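Local coordinates for exported protein (Bacteroides fragilis, PDB 4I17), which is of unknown function but, as a tetratricopeptide-repeat protein built of stacked helix pairs, probably serves as a scaffold for binding other proteins, at residues N15-L18 with A24-F27; T44-G49 with K71-A76. All blocks are in the same frame, centred on the assembly; numbering follows the deposited sequence.

Interaction 1: residues N15-L18 with A24-F27. With SO4 (sulfate ion), chain C.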
# COMPACT_ATOMS: atom_id res chain seq x y z
N ASN A 15 -4.62 6.00 -32.56
CA ASN A 15 -4.35 7.38 -32.10
C ASN A 15 -5.56 8.27 -32.35
O ASN A 15 -5.92 9.06 -31.47
CB ASN A 15 -3.13 7.97 -32.78
CG ASN A 15 -1.81 7.32 -32.41
OD1 ASN A 15 -1.67 6.67 -31.38
ND2 ASN A 15 -0.81 7.54 -33.25
N ASP A 16 -6.17 8.17 -33.55
CA ASP A 16 -7.36 8.98 -33.87
C ASP A 16 -8.51 8.67 -32.92
O ASP A 16 -9.17 9.59 -32.42
CB ASP A 16 -7.81 8.73 -35.33
CG ASP A 16 -6.85 9.29 -36.38
OD1 ASP A 16 -6.00 10.13 -36.02
OD2 ASP A 16 -6.96 8.88 -37.56
N ALA A 17 -8.73 7.38 -32.64
CA ALA A 17 -9.78 6.96 -31.72
C ALA A 17 -9.52 7.48 -30.32
O ALA A 17 -10.43 8.01 -29.67
CB ALA A 17 -9.90 5.44 -31.71
N LEU A 18 -8.27 7.37 -29.84
CA LEU A 18 -7.93 7.84 -28.48
C LEU A 18 -8.16 9.34 -28.37
O LEU A 18 -8.70 9.81 -27.37
CB LEU A 18 -6.45 7.49 -28.17
CG LEU A 18 -5.93 7.82 -26.79
CD1 LEU A 18 -6.68 7.04 -25.72
CD2 LEU A 18 -4.46 7.53 -26.69
N ALA A 24 -12.66 1.99 -26.75
CA ALA A 24 -12.88 0.63 -27.29
C ALA A 24 -12.23 0.46 -28.66
O ALA A 24 -11.61 -0.57 -28.93
CB ALA A 24 -14.36 0.34 -27.42
N VAL A 25 -12.38 1.46 -29.53
CA VAL A 25 -11.73 1.40 -30.84
C VAL A 25 -10.21 1.49 -30.67
O VAL A 25 -9.48 0.79 -31.38
CB VAL A 25 -12.24 2.48 -31.83
CG1 VAL A 25 -11.40 2.49 -33.12
CG2 VAL A 25 -13.71 2.22 -32.15
N ALA A 26 -9.73 2.38 -29.80
CA ALA A 26 -8.27 2.53 -29.62
C ALA A 26 -7.70 1.20 -29.15
O ALA A 26 -6.69 0.75 -29.67
CB ALA A 26 -7.96 3.64 -28.63
N PHE A 27 -8.39 0.53 -28.23
CA PHE A 27 -7.91 -0.77 -27.75
C PHE A 27 -7.86 -1.76 -28.93
O PHE A 27 -6.86 -2.43 -29.08
CB PHE A 27 -8.77 -1.31 -26.59
CG PHE A 27 -8.43 -2.73 -26.25
CD1 PHE A 27 -7.31 -3.03 -25.48
CD2 PHE A 27 -9.17 -3.79 -26.76
CE1 PHE A 27 -6.94 -4.35 -25.22
CE2 PHE A 27 -8.80 -5.11 -26.51
CZ PHE A 27 -7.69 -5.37 -25.74
S SO4 C . -15.62 3.85 -25.21
O1 SO4 C . -15.06 3.19 -26.32
O2 SO4 C . -14.65 4.76 -24.61
O3 SO4 C . -16.77 4.64 -25.62
O4 SO4 C . -16.06 2.85 -24.23
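Ala17 on helix 7-19 meets Val25 and Ala26 on helix 23-36. The backbones come very close here: the CA atoms of Ala17 and Ala26 are 5.1 Å apart. Both positions carry only a methyl, which is consistent with so close an approach. The Ala17 methyl points at the other helix. Its CB lies 3.6 Å from the backbone N of Ala26 and so rests on the main chain itself. The two methyls also touch, with Ala17 CB and Ala26 CB 4.1 Å apart.

Val25 can be followed outward from its CB, which already lies 3.8 Å from Ala17 CB. One branch carries the contact further. CG1 stands opposite the backbone N (chi1 172°), and this turns it onto the same methyl, with Val25 CG1 3.6 Å from Ala17 CB. CG2 takes the position beside its own backbone N and does not join the contact.

The Ala26 methyl also meets the start of Leu18. Ala26 CB is 3.9 Å from Leu18 N and also touches Leu18 CB. The Leu18 side chain also packs on Tyr23 and Tyr30 of helix 23-36 and on Cys51 of helix 42-54. Ala26 also touches Cys51, so the third helix covers this side of the pair.

No hydrogen bond joins the two segments; the contact is apolar. At the start of helix 23-36, a sulfate ion, probably from the crystallisation liquor, accepts a bond from Ala24 N to its O1 (2.7 Å, 160° at the hydrogen). Tyr23 N also binds the ion. It therefore sits where the helix dipole would probably attract an anion. Two consecutive helices packed closely through small residues are the kind of helix pair from which tetratricopeptide-repeat folds are built.

Interaction 2: residues T44-G49 with K71-A76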
# COMPACT_ATOMS: atom_id res chain seq x y z
N THR A 44 2.81 2.73 -27.16
CA THR A 44 1.50 2.24 -27.56
C THR A 44 1.04 1.17 -26.59
O THR A 44 -0.13 1.17 -26.25
CB THR A 44 1.53 1.74 -29.00
OG1 THR A 44 1.84 2.87 -29.82
CG2 THR A 44 0.20 1.15 -29.44
N ALA A 45 1.94 0.28 -26.11
CA ALA A 45 1.52 -0.73 -25.12
C ALA A 45 0.94 -0.08 -23.85
O ALA A 45 -0.09 -0.55 -23.36
CB ALA A 45 2.69 -1.62 -24.75
N TYR A 46 1.58 0.99 -23.33
CA TYR A 46 1.08 1.69 -22.16
C TYR A 46 -0.33 2.26 -22.49
O TYR A 46 -1.27 2.07 -21.72
CB TYR A 46 2.08 2.78 -21.70
CG TYR A 46 1.50 3.58 -20.55
CD1 TYR A 46 1.54 3.08 -19.25
CD2 TYR A 46 0.77 4.74 -20.78
CE1 TYR A 46 0.89 3.73 -18.20
CE2 TYR A 46 0.13 5.41 -19.74
CZ TYR A 46 0.18 4.89 -18.46
OH TYR A 46 -0.45 5.52 -17.42
N ASN A 47 -0.47 2.96 -23.63
CA ASN A 47 -1.77 3.54 -24.00
C ASN A 47 -2.82 2.45 -24.12
O ASN A 47 -3.96 2.66 -23.71
CB ASN A 47 -1.66 4.30 -25.32
CG ASN A 47 -0.98 5.63 -25.17
OD1 ASN A 47 -0.93 6.22 -24.08
ND2 ASN A 47 -0.48 6.15 -26.26
N CYS A 48 -2.44 1.29 -24.69
CA CYS A 48 -3.35 0.16 -24.90
C CYS A 48 -3.82 -0.38 -23.54
O CYS A 48 -5.01 -0.65 -23.39
CB CYS A 48 -2.67 -0.93 -25.73
SG CYS A 48 -3.81 -2.19 -26.37
N GLY A 49 -2.91 -0.46 -22.56
CA GLY A 49 -3.26 -0.90 -21.20
C GLY A 49 -4.29 -0.00 -20.55
O GLY A 49 -5.26 -0.49 -19.94
N LYS A 71 9.89 -3.43 -21.20
CA LYS A 71 10.70 -2.54 -22.05
C LYS A 71 11.25 -1.35 -21.23
O LYS A 71 11.85 -0.44 -21.81
CB LYS A 71 9.90 -2.03 -23.26
CG LYS A 71 9.33 -3.11 -24.20
CD LYS A 71 10.39 -3.97 -24.91
CE LYS A 71 9.84 -4.63 -26.16
NZ LYS A 71 8.78 -5.64 -25.87
N ASN A 72 11.06 -1.35 -19.88
CA ASN A 72 11.55 -0.30 -18.96
C ASN A 72 10.99 1.05 -19.33
O ASN A 72 11.70 2.05 -19.26
CB ASN A 72 13.11 -0.21 -19.01
CG ASN A 72 13.82 -1.52 -18.92
OD1 ASN A 72 14.48 -1.97 -19.86
ND2 ASN A 72 13.69 -2.16 -17.80
N TYR A 73 9.73 1.07 -19.78
CA TYR A 73 9.11 2.31 -20.22
C TYR A 73 8.14 2.83 -19.18
O TYR A 73 7.24 2.08 -18.79
CB TYR A 73 8.35 2.08 -21.56
CG TYR A 73 7.54 3.30 -21.96
CD1 TYR A 73 8.18 4.48 -22.36
CD2 TYR A 73 6.15 3.30 -21.88
CE1 TYR A 73 7.44 5.63 -22.64
CE2 TYR A 73 5.41 4.43 -22.19
CZ TYR A 73 6.06 5.60 -22.54
OH TYR A 73 5.34 6.73 -22.85
N ASN A 74 8.25 4.13 -18.82
CA ASN A 74 7.25 4.79 -17.96
C ASN A 74 6.90 3.89 -16.76
O ASN A 74 5.73 3.61 -16.50
CB ASN A 74 6.00 5.01 -18.84
CG ASN A 74 5.04 6.06 -18.40
OD1 ASN A 74 5.31 6.84 -17.50
ND2 ASN A 74 3.87 6.10 -19.03
N LEU A 75 7.94 3.37 -16.11
CA LEU A 75 7.81 2.32 -15.11
C LEU A 75 6.89 2.60 -13.96
O LEU A 75 6.11 1.72 -13.64
CB LEU A 75 9.17 1.91 -14.57
CG LEU A 75 9.96 1.05 -15.52
CD1 LEU A 75 11.33 0.76 -14.95
CD2 LEU A 75 9.22 -0.26 -15.80
N ALA A 76 6.95 3.77 -13.34
CA ALA A 76 6.04 4.01 -12.21
C ALA A 76 4.58 3.97 -12.68
O ALA A 76 3.75 3.32 -12.05
CB ALA A 76 6.34 5.34 -11.55
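The turn between helices 58-70 and 75-88 lies against helix 42-54 here, at the surface of the helical stack. Tyr46 reaches out from helix 42-54 and meets Asn74 and Tyr73. The Asn74 amide nitrogen sits over the centre of the Tyr46 ring, with ND2 3.6 Å above the ring plane. Amide and ring planes are 57° apart, so the amide leans over the ring and is not stacked flat on it. Asn74 CG lies anti to the backbone N (chi1 -159°), which carries ND2 across to the ring. The amide oxygen, OD1, is hydrogen-bonded to Asn77 ND2 in the next helix.

In this tetratricopeptide-repeat protein, helix 58-70 ends in a Schellman motif, with Asn72, at positive phi, as its C-prime residue. The chain then turns through Tyr73 and Asn74 into helix 75-88. Tyr73 presents its ring edge to Tyr46: CE2 of Tyr73 is 3.7 Å from CB of Tyr46, which lies in the plane of the Tyr73 ring. Over one face of that ring is Asn74 CB, offset toward the rim. The Tyr46 ring also meets the ring of Phe65, with planes at about 60°. Tyr73 packs further on Ser42 and Val43 of helix 42-54.

From the N terminus, interaction 1 comes first. It closes the short turn between helices 7-19 and 23-36. Interaction 2 opens only after that closure and spans a longer piece of chain. Its loop runs from helix 42-54 through helix 58-70 to the turn before helix 75-88. The two are in series and neither nest nor cross. Their centres are about 16 Å apart, and they touch at helix 42-54. From helix 23-36, Phe27 CD1 packs on Cys48 SG at 3.7 Å. From helix 7-19, Leu18 approaches Asn47. Interaction 1 joins helices 7-19 and 23-36, interaction 2 joins helix 42-54 to the turn before helix 75-88, and these touches link the two.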